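Local coordinates for substrate-binding protein (Synechococcus sp., PDB 6WPN), which probably binds an oligosaccharide or related sugar in the periplasm as the solute-binding component of a transport system, at residues Leu196-Gly204 against Leu288-Asn296; Trp139-Leu147 against Ala367-Leu375. All blocks are in the same frame, centred on the assembly; numbering follows the deposited sequence.

Contacts 1 and 2 have centres about 16 Å apart and share one mixed sheet, in which strand 137-149 of contact 2 runs antiparallel to strand 295-303, where contact 1 ends. The end of helix 359-374 packs on Leu-141, Val-143 and Leu-145; Arg-144 turns away from it to contact 1 and forms a salt bridge with Glu-198, although the modelled OE1-NH2 separation of 2.3 Å is too short for its exact geometry to be trusted. Ala-295 CB of contact 1 also packs at 3.8 Å on Thr-374 CG2 of contact 2. In solute-binding proteins of this family sugars bind in a cleft between two lobes joined by crossing strands, and the shared strands are consistent with that crossing.

Contact 1: Leu196-Gly204 against Leu288-Asn296; sequences LLESFVQMG and LTGSDGTAN
Gln-202 places CG anti to its carbonyl carbon (chi1 -74°) and runs out extended, which carries its amide to the backbone of Leu-288 and Thr-294. There NE2 spans two carbonyls: it donates to Thr-294 O at 3.1 Å with an N-H...O angle of 152°, and more weakly to Leu-288 O, also at 3.1 Å from NE2. OE1 accepts from Trp-165 NE1, so both ends of the buried amide are held and its flip is fixed. With an alanine here the amide is gone, and the carbonyls of Leu-288 and Thr-294 would probably lose their shared donor. At the helix end, Gln-202 O receives a CA-H...O contact from Gly-290 CA at 3.3 Å; a CB on Gly-290 would collide with that oxygen. One turn back, Glu-198 meets Asn-296 side chain across side chain, their planes 42° apart. Glu-198 OE2 lies 2.9 Å from Asn-296 ND2, but the angle is poor for a hydrogen bond; Arg-144 pairs with the carboxylate and Leu-381 N with Asn-296 OD1. This is a helix C-terminus closed by a Schellman motif, with Gly-204 at C-prime, docked on a type I turn, Gly-290 to Gly-293, that leads into a sheet strand.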
ATOM      1  N   LEU A 196       7.151   4.629   5.627  1.00 43.23           N
ATOM      2  CA  LEU A 196       7.740   5.285   6.786  1.00 45.95           C
ATOM      3  C   LEU A 196       6.675   5.613   7.822  1.00 43.29           C
ATOM      4  O   LEU A 196       6.818   5.283   9.003  1.00 46.51           O
ATOM      5  CB  LEU A 196       8.467   6.553   6.345  1.00 49.92           C
ATOM      6  CG  LEU A 196       9.310   7.272   7.390  1.00 54.26           C
ATOM      7  CD1 LEU A 196      10.467   6.429   7.842  1.00 44.39           C
ATOM      8  CD2 LEU A 196       9.793   8.566   6.796  1.00 65.80           C
ATOM      9  N   LEU A 197       5.576   6.228   7.385  1.00 45.34           N
ATOM     10  CA  LEU A 197       4.472   6.502   8.297  1.00 46.48           C
ATOM     11  C   LEU A 197       3.914   5.212   8.880  1.00 46.75           C
ATOM     12  O   LEU A 197       3.506   5.175  10.045  1.00 56.27           O
ATOM     13  CB  LEU A 197       3.374   7.280   7.576  1.00 46.34           C
ATOM     14  CG  LEU A 197       2.315   7.903   8.484  1.00 41.31           C
ATOM     15  CD1 LEU A 197       2.953   8.960   9.375  1.00 40.94           C
ATOM     16  CD2 LEU A 197       1.192   8.499   7.663  1.00 41.97           C
ATOM     17  N   GLU A 198       3.864   4.150   8.076  1.00 53.46           N
ATOM     18  CA  GLU A 198       3.412   2.863   8.593  1.00 53.81           C
ATOM     19  C   GLU A 198       4.379   2.308   9.634  1.00 51.83           C
ATOM     20  O   GLU A 198       3.948   1.670  10.604  1.00 47.52           O
ATOM     21  CB  GLU A 198       3.221   1.873   7.444  1.00 58.50           C
ATOM     22  CG  GLU A 198       2.056   2.217   6.520  1.00 65.11           C
ATOM     23  CD  GLU A 198       2.153   1.531   5.167  1.00 67.35           C
ATOM     24  OE1 GLU A 198       3.192   0.893   4.899  1.00 61.63           O
ATOM     25  OE2 GLU A 198       1.187   1.618   4.380  1.00 69.01           O
ATOM     26  N   SER A 199       5.686   2.544   9.461  1.00 39.65           N
ATOM     27  CA  SER A 199       6.642   2.091  10.468  1.00 42.08           C
ATOM     28  C   SER A 199       6.410   2.796  11.796  1.00 47.99           C
ATOM     29  O   SER A 199       6.568   2.192  12.865  1.00 43.72           O
ATOM     30  CB  SER A 199       8.076   2.322  10.001  1.00 39.95           C
ATOM     31  OG  SER A 199       8.439   3.682  10.151  1.00 45.74           O
ATOM     32  N   PHE A 200       6.037   4.080  11.745  1.00 54.00           N
ATOM     33  CA  PHE A 200       5.663   4.794  12.961  1.00 44.85           C
ATOM     34  C   PHE A 200       4.549   4.058  13.687  1.00 43.53           C
ATOM     35  O   PHE A 200       4.628   3.823  14.899  1.00 43.86           O
ATOM     36  CB  PHE A 200       5.237   6.230  12.627  1.00 46.10           C
ATOM     37  CG  PHE A 200       6.389   7.185  12.428  1.00 47.77           C
ATOM     38  CD1 PHE A 200       7.138   7.165  11.268  1.00 52.55           C
ATOM     39  CD2 PHE A 200       6.711   8.113  13.401  1.00 61.78           C
ATOM     40  CE1 PHE A 200       8.196   8.039  11.083  1.00 53.35           C
ATOM     41  CE2 PHE A 200       7.770   8.990  13.220  1.00 63.35           C
ATOM     42  CZ  PHE A 200       8.510   8.950  12.057  1.00 52.83           C
ATOM     43  N   VAL A 201       3.504   3.668  12.954  1.00 44.75           N
ATOM     44  CA  VAL A 201       2.398   2.949  13.576  1.00 52.37           C
ATOM     45  C   VAL A 201       2.873   1.604  14.117  1.00 54.38           C
ATOM     46  O   VAL A 201       2.455   1.176  15.199  1.00 64.15           O
ATOM     47  CB  VAL A 201       1.237   2.786  12.579  1.00 55.45           C
ATOM     48  CG1 VAL A 201       0.070   2.065  13.239  1.00 50.34           C
ATOM     49  CG2 VAL A 201       0.807   4.140  12.040  1.00 56.72           C
ATOM     50  N   GLN A 202       3.758   0.919  13.381  1.00 47.96           N
ATOM     51  CA  GLN A 202       4.274  -0.365  13.857  1.00 44.94           C
ATOM     52  C   GLN A 202       5.170  -0.194  15.074  1.00 52.79           C
ATOM     53  O   GLN A 202       5.290  -1.117  15.889  1.00 46.24           O
ATOM     54  CB  GLN A 202       5.037  -1.093  12.751  1.00 40.52           C
ATOM     55  CG  GLN A 202       4.154  -1.698  11.679  1.00 43.68           C
ATOM     56  CD  GLN A 202       4.952  -2.294  10.534  1.00 44.26           C
ATOM     57  OE1 GLN A 202       5.965  -1.740  10.114  1.00 46.81           O
ATOM     58  NE2 GLN A 202       4.505  -3.442  10.037  1.00 55.66           N
HETATM   59  N   MSE A 203       5.711   1.005  15.218  1.00 55.00           N
HETATM   60  CA  MSE A 203       6.608   1.313  16.349  1.00 54.03           C
HETATM   61  C   MSE A 203       5.807   1.788  17.562  1.00 61.19           C
HETATM   62  O   MSE A 203       6.414   2.271  18.499  1.00 72.20           O
HETATM   63  CB  MSE A 203       7.668   2.307  15.907  1.00 54.49           C
HETATM   64  CG  MSE A 203       8.607   1.712  14.937  1.00 73.16           C
HETATM   65 SE   MSE A 203       9.839   3.040  14.368  1.00 90.02          SE
HETATM   66  CE  MSE A 203      10.913   3.241  15.931  1.00113.55           C
ATOM     67  N   GLY A 204       4.492   1.624  17.534  1.00 54.41           N
ATOM     68  CA  GLY A 204       3.648   2.024  18.643  1.00 50.89           C
ATOM     69  C   GLY A 204       3.286   3.492  18.697  1.00 55.28           C
ATOM     70  O   GLY A 204       2.734   3.939  19.709  1.00 52.56           O
ATOM     71  N   LEU A 288       8.794  -6.514   7.739  1.00 39.64           N
ATOM     72  CA  LEU A 288       9.206  -5.991   9.031  1.00 37.28           C
ATOM     73  C   LEU A 288       7.981  -5.518   9.797  1.00 38.71           C
ATOM     74  O   LEU A 288       7.058  -4.931   9.223  1.00 45.49           O
ATOM     75  CB  LEU A 288      10.203  -4.845   8.856  1.00 43.26           C
ATOM     76  CG  LEU A 288      11.589  -5.253   8.350  1.00 40.55           C
ATOM     77  CD1 LEU A 288      12.299  -4.093   7.678  1.00 39.51           C
ATOM     78  CD2 LEU A 288      12.403  -5.790   9.517  1.00 32.08           C
ATOM     79  N   THR A 289       7.949  -5.824  11.091  1.00 41.11           N
ATOM     80  CA  THR A 289       6.875  -5.375  11.964  1.00 44.93           C
ATOM     81  C   THR A 289       7.472  -4.819  13.249  1.00 50.27           C
ATOM     82  O   THR A 289       8.685  -4.863  13.473  1.00 45.48           O
ATOM     83  CB  THR A 289       5.900  -6.511  12.304  1.00 51.60           C
ATOM     84  OG1 THR A 289       6.512  -7.387  13.257  1.00 55.43           O
ATOM     85  CG2 THR A 289       5.523  -7.307  11.052  1.00 50.75           C
ATOM     86  N   GLY A 290       6.596  -4.321  14.115  1.00 52.02           N
ATOM     87  CA  GLY A 290       6.976  -3.931  15.451  1.00 44.31           C
ATOM     88  C   GLY A 290       6.766  -5.092  16.397  1.00 54.31           C
ATOM     89  O   GLY A 290       6.459  -6.215  15.989  1.00 50.76           O
ATOM     90  N   SER A 291       6.937  -4.811  17.690  1.00 56.91           N
ATOM     91  CA  SER A 291       6.790  -5.859  18.692  1.00 61.40           C
ATOM     92  C   SER A 291       5.388  -6.450  18.699  1.00 61.24           C
ATOM     93  O   SER A 291       5.207  -7.578  19.165  1.00 71.71           O
ATOM     94  CB  SER A 291       7.141  -5.319  20.080  1.00 63.59           C
ATOM     95  OG  SER A 291       6.266  -4.274  20.460  1.00 80.32           O
ATOM     96  N   ASP A 292       4.398  -5.722  18.181  1.00 65.55           N
ATOM     97  CA  ASP A 292       3.033  -6.227  18.102  1.00 76.84           C
ATOM     98  C   ASP A 292       2.828  -7.224  16.968  1.00 67.77           C
ATOM     99  O   ASP A 292       1.775  -7.869  16.922  1.00 72.34           O
ATOM    100  CB  ASP A 292       2.053  -5.065  17.938  1.00 92.42           C
ATOM    101  CG  ASP A 292       2.272  -4.303  16.649  1.00103.90           C
ATOM    102  OD1 ASP A 292       3.436  -4.211  16.203  1.00110.85           O
ATOM    103  OD2 ASP A 292       1.284  -3.800  16.079  1.00108.89           O
ATOM    104  N   GLY A 293       3.786  -7.351  16.049  1.00 56.80           N
ATOM    105  CA  GLY A 293       3.719  -8.351  15.006  1.00 54.41           C
ATOM    106  C   GLY A 293       2.859  -8.004  13.809  1.00 56.31           C
ATOM    107  O   GLY A 293       2.981  -8.664  12.771  1.00 64.79           O
ATOM    108  N   THR A 294       1.973  -7.014  13.923  1.00 48.95           N
ATOM    109  CA  THR A 294       1.046  -6.699  12.843  1.00 40.70           C
ATOM    110  C   THR A 294       1.780  -6.220  11.597  1.00 53.62           C
ATOM    111  O   THR A 294       2.634  -5.331  11.659  1.00 69.00           O
ATOM    112  CB  THR A 294       0.053  -5.635  13.302  1.00 47.51           C
ATOM    113  OG1 THR A 294      -0.603  -6.081  14.494  1.00 65.04           O
ATOM    114  CG2 THR A 294      -0.985  -5.385  12.224  1.00 45.82           C
ATOM    115  N   ALA A 295       1.397  -6.774  10.454  1.00 48.26           N
ATOM    116  CA  ALA A 295       1.873  -6.339   9.152  1.00 42.00           C
ATOM    117  C   ALA A 295       0.833  -5.454   8.485  1.00 51.32           C
ATOM    118  O   ALA A 295      -0.332  -5.408   8.883  1.00 53.19           O
ATOM    119  CB  ALA A 295       2.187  -7.534   8.251  1.00 35.37           C
ATOM    120  N   ASN A 296       1.281  -4.717   7.479  1.00 50.13           N
ATOM    121  CA  ASN A 296       0.423  -3.789   6.767  1.00 52.26           C
ATOM    122  C   ASN A 296      -0.190  -4.443   5.541  1.00 42.43           C
ATOM    123  O   ASN A 296       0.447  -5.262   4.872  1.00 42.13           O
ATOM    124  CB  ASN A 296       1.209  -2.552   6.335  1.00 60.09           C
ATOM    125  CG  ASN A 296       0.314  -1.453   5.833  1.00 58.06           C
ATOM    126  OD1 ASN A 296      -0.501  -0.908   6.576  1.00 64.99           O
ATOM    127  ND2 ASN A 296       0.442  -1.135   4.551  1.00 53.99           N
TER

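Contact 2: Trp139-Leu147 against Ala367-Leu375; sequences WYLTVRLSL and ARLLSAETL
Leu-145 drives its side chain into the groove formed by Ala-367, Leu-370 and Ser-371 on the helix. Its CB is directed at the helix, and CG, set anti to the carbonyl carbon (chi1 -49°), comes to 3.4 Å from Ser-371 OG. There the chain forks. Leu-145 CD1 reaches the backbone, 3.2 Å from Ala-367 O, and also touches the methyl of Ala-367; Leu-145 CD2 leans the other way, against Leu-370 CG at 4.0 Å and the Ser-371 backbone. The hydroxyl lying under this fork is not merely packed: Ser-371 OG donates to Val-143 O at 3.0 Å, in the carbonyl plane and with a C=O...OG angle of 154°. That bond ties the backbone of Val-143, a buried residue near the break in strand 137-149, to the helix.

Val-143 divides its methyls between two neighbours. CG1 rests on Thr-374 CG2 at 3.6 Å, while CG2 meets Leu-375 CD1, the two side chains crossing at about a right angle. Leu-141 CD1 touches the same Leu-375 CD1 at 3.8 Å, and Leu-337 packs on Leu-141, Val-143 and Leu-375. Thr-374 can offer its methyl to Val-143 because its hydroxyl is turned back into the helix, donating to Leu-370 O; that oxygen also accepts from Thr-374 N on the opposite face of the carbonyl.

The axes of strand 145-147 and helix 367-374 approach to 9.8 Å with directions 149° apart, the geometry of a helix layered on a beta sheet, as in the alpha/beta lobes of periplasmic solute-binding proteins.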
ATOM      1  N   TRP A 139     -11.947  -4.206  -3.305  1.00 48.34           N
ATOM      2  CA  TRP A 139     -11.488  -4.854  -4.523  1.00 53.24           C
ATOM      3  C   TRP A 139     -10.378  -5.835  -4.166  1.00 53.54           C
ATOM      4  O   TRP A 139     -10.646  -6.890  -3.590  1.00 55.42           O
ATOM      5  CB  TRP A 139     -11.022  -3.814  -5.544  1.00 43.63           C
ATOM      6  CG  TRP A 139     -10.773  -4.373  -6.908  1.00 44.20           C
ATOM      7  CD1 TRP A 139     -10.935  -5.666  -7.309  1.00 48.82           C
ATOM      8  CD2 TRP A 139     -10.286  -3.657  -8.046  1.00 44.62           C
ATOM      9  NE1 TRP A 139     -10.585  -5.800  -8.632  1.00 56.87           N
ATOM     10  CE2 TRP A 139     -10.185  -4.578  -9.107  1.00 49.32           C
ATOM     11  CE3 TRP A 139      -9.930  -2.323  -8.274  1.00 61.93           C
ATOM     12  CZ2 TRP A 139      -9.742  -4.209 -10.376  1.00 46.93           C
ATOM     13  CZ3 TRP A 139      -9.493  -1.956  -9.538  1.00 45.71           C
ATOM     14  CH2 TRP A 139      -9.402  -2.897 -10.571  1.00 46.95           C
ATOM     15  N   TYR A 140      -9.138  -5.516  -4.506  1.00 49.01           N
ATOM     16  CA  TYR A 140      -8.011  -6.375  -4.179  1.00 49.37           C
ATOM     17  C   TYR A 140      -7.159  -5.742  -3.085  1.00 52.70           C
ATOM     18  O   TYR A 140      -7.377  -4.603  -2.661  1.00 47.50           O
ATOM     19  CB  TYR A 140      -7.155  -6.652  -5.416  1.00 49.95           C
ATOM     20  CG  TYR A 140      -6.421  -5.445  -5.947  1.00 51.70           C
ATOM     21  CD1 TYR A 140      -7.041  -4.556  -6.810  1.00 46.97           C
ATOM     22  CD2 TYR A 140      -5.098  -5.207  -5.600  1.00 54.54           C
ATOM     23  CE1 TYR A 140      -6.367  -3.459  -7.307  1.00 49.43           C
ATOM     24  CE2 TYR A 140      -4.416  -4.106  -6.091  1.00 47.39           C
ATOM     25  CZ  TYR A 140      -5.055  -3.243  -6.943  1.00 44.67           C
ATOM     26  OH  TYR A 140      -4.378  -2.154  -7.434  1.00 54.97           O
ATOM     27  N   LEU A 141      -6.176  -6.508  -2.622  1.00 60.45           N
ATOM     28  CA  LEU A 141      -5.285  -6.042  -1.572  1.00 63.82           C
ATOM     29  C   LEU A 141      -3.925  -6.711  -1.723  1.00 54.91           C
ATOM     30  O   LEU A 141      -3.796  -7.786  -2.314  1.00 51.85           O
ATOM     31  CB  LEU A 141      -5.900  -6.274  -0.186  1.00 66.88           C
ATOM     32  CG  LEU A 141      -6.177  -7.719   0.204  1.00 72.51           C
ATOM     33  CD1 LEU A 141      -4.928  -8.409   0.674  1.00 81.73           C
ATOM     34  CD2 LEU A 141      -7.239  -7.728   1.300  1.00 75.41           C
ATOM     35  N   THR A 142      -2.904  -6.041  -1.193  1.00 38.46           N
ATOM     36  CA  THR A 142      -1.526  -6.498  -1.273  1.00 44.47           C
ATOM     37  C   THR A 142      -0.918  -6.531   0.117  1.00 49.23           C
ATOM     38  O   THR A 142      -1.074  -5.578   0.888  1.00 43.38           O
ATOM     39  CB  THR A 142      -0.662  -5.580  -2.153  1.00 56.69           C
ATOM     40  OG1 THR A 142      -0.527  -4.307  -1.513  1.00 62.58           O
ATOM     41  CG2 THR A 142      -1.302  -5.345  -3.497  1.00 59.53           C
ATOM     42  N   VAL A 143      -0.275  -7.643   0.447  1.00 48.03           N
ATOM     43  CA  VAL A 143       0.577  -7.746   1.624  1.00 47.28           C
ATOM     44  C   VAL A 143       2.012  -7.773   1.115  1.00 43.90           C
ATOM     45  O   VAL A 143       2.430  -8.745   0.473  1.00 50.14           O
ATOM     46  CB  VAL A 143       0.253  -8.992   2.457  1.00 43.05           C
ATOM     47  CG1 VAL A 143       1.173  -9.072   3.660  1.00 47.23           C
ATOM     48  CG2 VAL A 143      -1.207  -8.970   2.887  1.00 43.15           C
ATOM     49  N   ARG A 144       2.771  -6.720   1.394  1.00 39.45           N
ATOM     50  CA  ARG A 144       4.153  -6.649   0.937  1.00 47.14           C
ATOM     51  C   ARG A 144       5.068  -7.477   1.832  1.00 45.27           C
ATOM     52  O   ARG A 144       4.925  -7.488   3.058  1.00 47.09           O
ATOM     53  CB  ARG A 144       4.637  -5.202   0.869  1.00 51.01           C
ATOM     54  CG  ARG A 144       4.771  -4.507   2.194  1.00 58.99           C
ATOM     55  CD  ARG A 144       5.344  -3.117   2.008  1.00 64.17           C
ATOM     56  NE  ARG A 144       5.357  -2.396   3.272  1.00 77.28           N
ATOM     57  CZ  ARG A 144       4.387  -1.582   3.676  1.00 84.68           C
ATOM     58  NH1 ARG A 144       3.330  -1.370   2.901  1.00 87.00           N
ATOM     59  NH2 ARG A 144       4.479  -0.970   4.851  1.00 89.50           N
ATOM     60  N   LEU A 145       5.984  -8.203   1.206  1.00 42.23           N
ATOM     61  CA  LEU A 145       6.933  -9.046   1.913  1.00 42.17           C
ATOM     62  C   LEU A 145       8.306  -8.377   1.963  1.00 42.54           C
ATOM     63  O   LEU A 145       8.510  -7.264   1.474  1.00 44.71           O
ATOM     64  CB  LEU A 145       7.021 -10.413   1.238  1.00 43.22           C
ATOM     65  CG  LEU A 145       5.689 -11.106   0.945  1.00 45.56           C
ATOM     66  CD1 LEU A 145       5.917 -12.300   0.041  1.00 37.38           C
ATOM     67  CD2 LEU A 145       4.992 -11.519   2.230  1.00 38.34           C
ATOM     68  N   SER A 146       9.258  -9.067   2.585  1.00 44.80           N
ATOM     69  CA  SER A 146      10.663  -8.674   2.570  1.00 42.04           C
ATOM     70  C   SER A 146      11.384  -9.538   1.542  1.00 35.15           C
ATOM     71  O   SER A 146      11.557 -10.741   1.753  1.00 35.42           O
ATOM     72  CB  SER A 146      11.303  -8.824   3.949  1.00 39.67           C
ATOM     73  OG  SER A 146      10.775  -7.887   4.868  1.00 45.51           O
ATOM     74  N   LEU A 147      11.755  -8.944   0.411  1.00 34.84           N
ATOM     75  CA  LEU A 147      12.599  -9.631  -0.561  1.00 34.80           C
ATOM     76  C   LEU A 147      14.057  -9.487  -0.136  1.00 34.80           C
ATOM     77  O   LEU A 147      14.607  -8.382  -0.147  1.00 34.93           O
ATOM     78  CB  LEU A 147      12.364  -9.073  -1.960  1.00 36.34           C
ATOM     79  CG  LEU A 147      10.912  -9.149  -2.437  1.00 44.07           C
ATOM     80  CD1 LEU A 147      10.781  -8.650  -3.871  1.00 39.12           C
ATOM     81  CD2 LEU A 147      10.371 -10.564  -2.310  1.00 35.41           C
ATOM     82  N   ALA A 367       6.362 -16.735  -2.695  1.00 37.60           N
ATOM     83  CA  ALA A 367       6.039 -15.370  -2.306  1.00 32.56           C
ATOM     84  C   ALA A 367       4.534 -15.182  -2.167  1.00 39.07           C
ATOM     85  O   ALA A 367       4.061 -14.614  -1.177  1.00 41.75           O
ATOM     86  CB  ALA A 367       6.622 -14.389  -3.321  1.00 31.85           C
ATOM     87  N   ARG A 368       3.759 -15.672  -3.141  1.00 44.83           N
ATOM     88  CA  ARG A 368       2.308 -15.511  -3.068  1.00 41.92           C
ATOM     89  C   ARG A 368       1.732 -16.236  -1.857  1.00 43.36           C
ATOM     90  O   ARG A 368       0.801 -15.742  -1.211  1.00 40.67           O
ATOM     91  CB  ARG A 368       1.646 -16.022  -4.348  1.00 35.85           C
ATOM     92  CG  ARG A 368       1.985 -15.253  -5.610  1.00 42.23           C
ATOM     93  CD  ARG A 368       1.323 -15.905  -6.807  1.00 39.37           C
ATOM     94  NE  ARG A 368      -0.130 -15.877  -6.672  1.00 46.29           N
ATOM     95  CZ  ARG A 368      -0.966 -16.642  -7.363  1.00 44.41           C
ATOM     96  NH1 ARG A 368      -0.498 -17.518  -8.246  1.00 41.38           N
ATOM     97  NH2 ARG A 368      -2.273 -16.540  -7.160  1.00 45.41           N
ATOM     98  N   LEU A 369       2.284 -17.404  -1.529  1.00 39.68           N
ATOM     99  CA  LEU A 369       1.791 -18.162  -0.385  1.00 47.17           C
ATOM    100  C   LEU A 369       2.125 -17.462   0.924  1.00 47.87           C
ATOM    101  O   LEU A 369       1.325 -17.481   1.867  1.00 49.16           O
ATOM    102  CB  LEU A 369       2.381 -19.570  -0.400  1.00 47.76           C
ATOM    103  CG  LEU A 369       1.745 -20.581   0.548  1.00 43.84           C
ATOM    104  CD1 LEU A 369       0.261 -20.686   0.265  1.00 50.28           C
ATOM    105  CD2 LEU A 369       2.424 -21.927   0.391  1.00 39.45           C
ATOM    106  N   LEU A 370       3.305 -16.848   1.006  1.00 39.15           N
ATOM    107  CA  LEU A 370       3.660 -16.111   2.211  1.00 42.37           C
ATOM    108  C   LEU A 370       2.767 -14.885   2.389  1.00 42.94           C
ATOM    109  O   LEU A 370       2.365 -14.561   3.512  1.00 45.38           O
ATOM    110  CB  LEU A 370       5.136 -15.725   2.157  1.00 45.76           C
ATOM    111  CG  LEU A 370       5.799 -15.287   3.459  1.00 49.61           C
ATOM    112  CD1 LEU A 370       5.393 -16.212   4.586  1.00 38.66           C
ATOM    113  CD2 LEU A 370       7.312 -15.305   3.282  1.00 49.37           C
ATOM    114  N   SER A 371       2.428 -14.201   1.292  1.00 36.40           N
ATOM    115  CA  SER A 371       1.487 -13.084   1.378  1.00 38.53           C
ATOM    116  C   SER A 371       0.118 -13.542   1.867  1.00 40.90           C
ATOM    117  O   SER A 371      -0.498 -12.883   2.715  1.00 49.61           O
ATOM    118  CB  SER A 371       1.356 -12.384   0.025  1.00 32.07           C
ATOM    119  OG  SER A 371       2.528 -11.660  -0.298  1.00 45.50           O
ATOM    120  N   ALA A 372      -0.378 -14.668   1.346  1.00 34.39           N
ATOM    121  CA  ALA A 372      -1.696 -15.142   1.761  1.00 44.16           C
ATOM    122  C   ALA A 372      -1.709 -15.556   3.228  1.00 43.44           C
ATOM    123  O   ALA A 372      -2.721 -15.375   3.914  1.00 47.57           O
ATOM    124  CB  ALA A 372      -2.143 -16.304   0.874  1.00 36.16           C
ATOM    125  N   GLU A 373      -0.605 -16.114   3.717  1.00 51.27           N
ATOM    126  CA  GLU A 373      -0.516 -16.511   5.117  1.00 49.37           C
ATOM    127  C   GLU A 373      -0.390 -15.292   6.027  1.00 52.11           C
ATOM    128  O   GLU A 373      -0.973 -15.259   7.117  1.00 54.92           O
ATOM    129  CB  GLU A 373       0.659 -17.468   5.286  1.00 49.82           C
ATOM    130  CG  GLU A 373       0.401 -18.808   4.610  1.00 68.76           C
ATOM    131  CD  GLU A 373       1.566 -19.770   4.718  1.00 74.86           C
ATOM    132  OE1 GLU A 373       2.718 -19.336   4.507  1.00 59.76           O
ATOM    133  OE2 GLU A 373       1.322 -20.963   5.002  1.00 92.78           O
ATOM    134  N   THR A 374       0.357 -14.278   5.584  1.00 49.37           N
ATOM    135  CA  THR A 374       0.549 -13.058   6.367  1.00 55.19           C
ATOM    136  C   THR A 374      -0.749 -12.267   6.512  1.00 51.61           C
ATOM    137  O   THR A 374      -0.935 -11.560   7.510  1.00 50.58           O
ATOM    138  CB  THR A 374       1.634 -12.191   5.723  1.00 51.40           C
ATOM    139  OG1 THR A 374       2.825 -12.967   5.559  1.00 58.22           O
ATOM    140  CG2 THR A 374       1.961 -10.996   6.596  1.00 55.18           C
ATOM    141  N   LEU A 375      -1.651 -12.378   5.532  1.00 52.95           N
ATOM    142  CA  LEU A 375      -2.915 -11.645   5.570  1.00 48.94           C
ATOM    143  C   LEU A 375      -3.716 -11.922   6.839  1.00 49.50           C
ATOM    144  O   LEU A 375      -4.434 -11.036   7.319  1.00 51.33           O
ATOM    145  CB  LEU A 375      -3.748 -11.989   4.336  1.00 46.59           C
ATOM    146  CG  LEU A 375      -5.129 -11.349   4.287  1.00 46.79           C
ATOM    147  CD1 LEU A 375      -4.974  -9.841   4.231  1.00 39.19           C
ATOM    148  CD2 LEU A 375      -5.913 -11.868   3.090  1.00 45.55           C
TER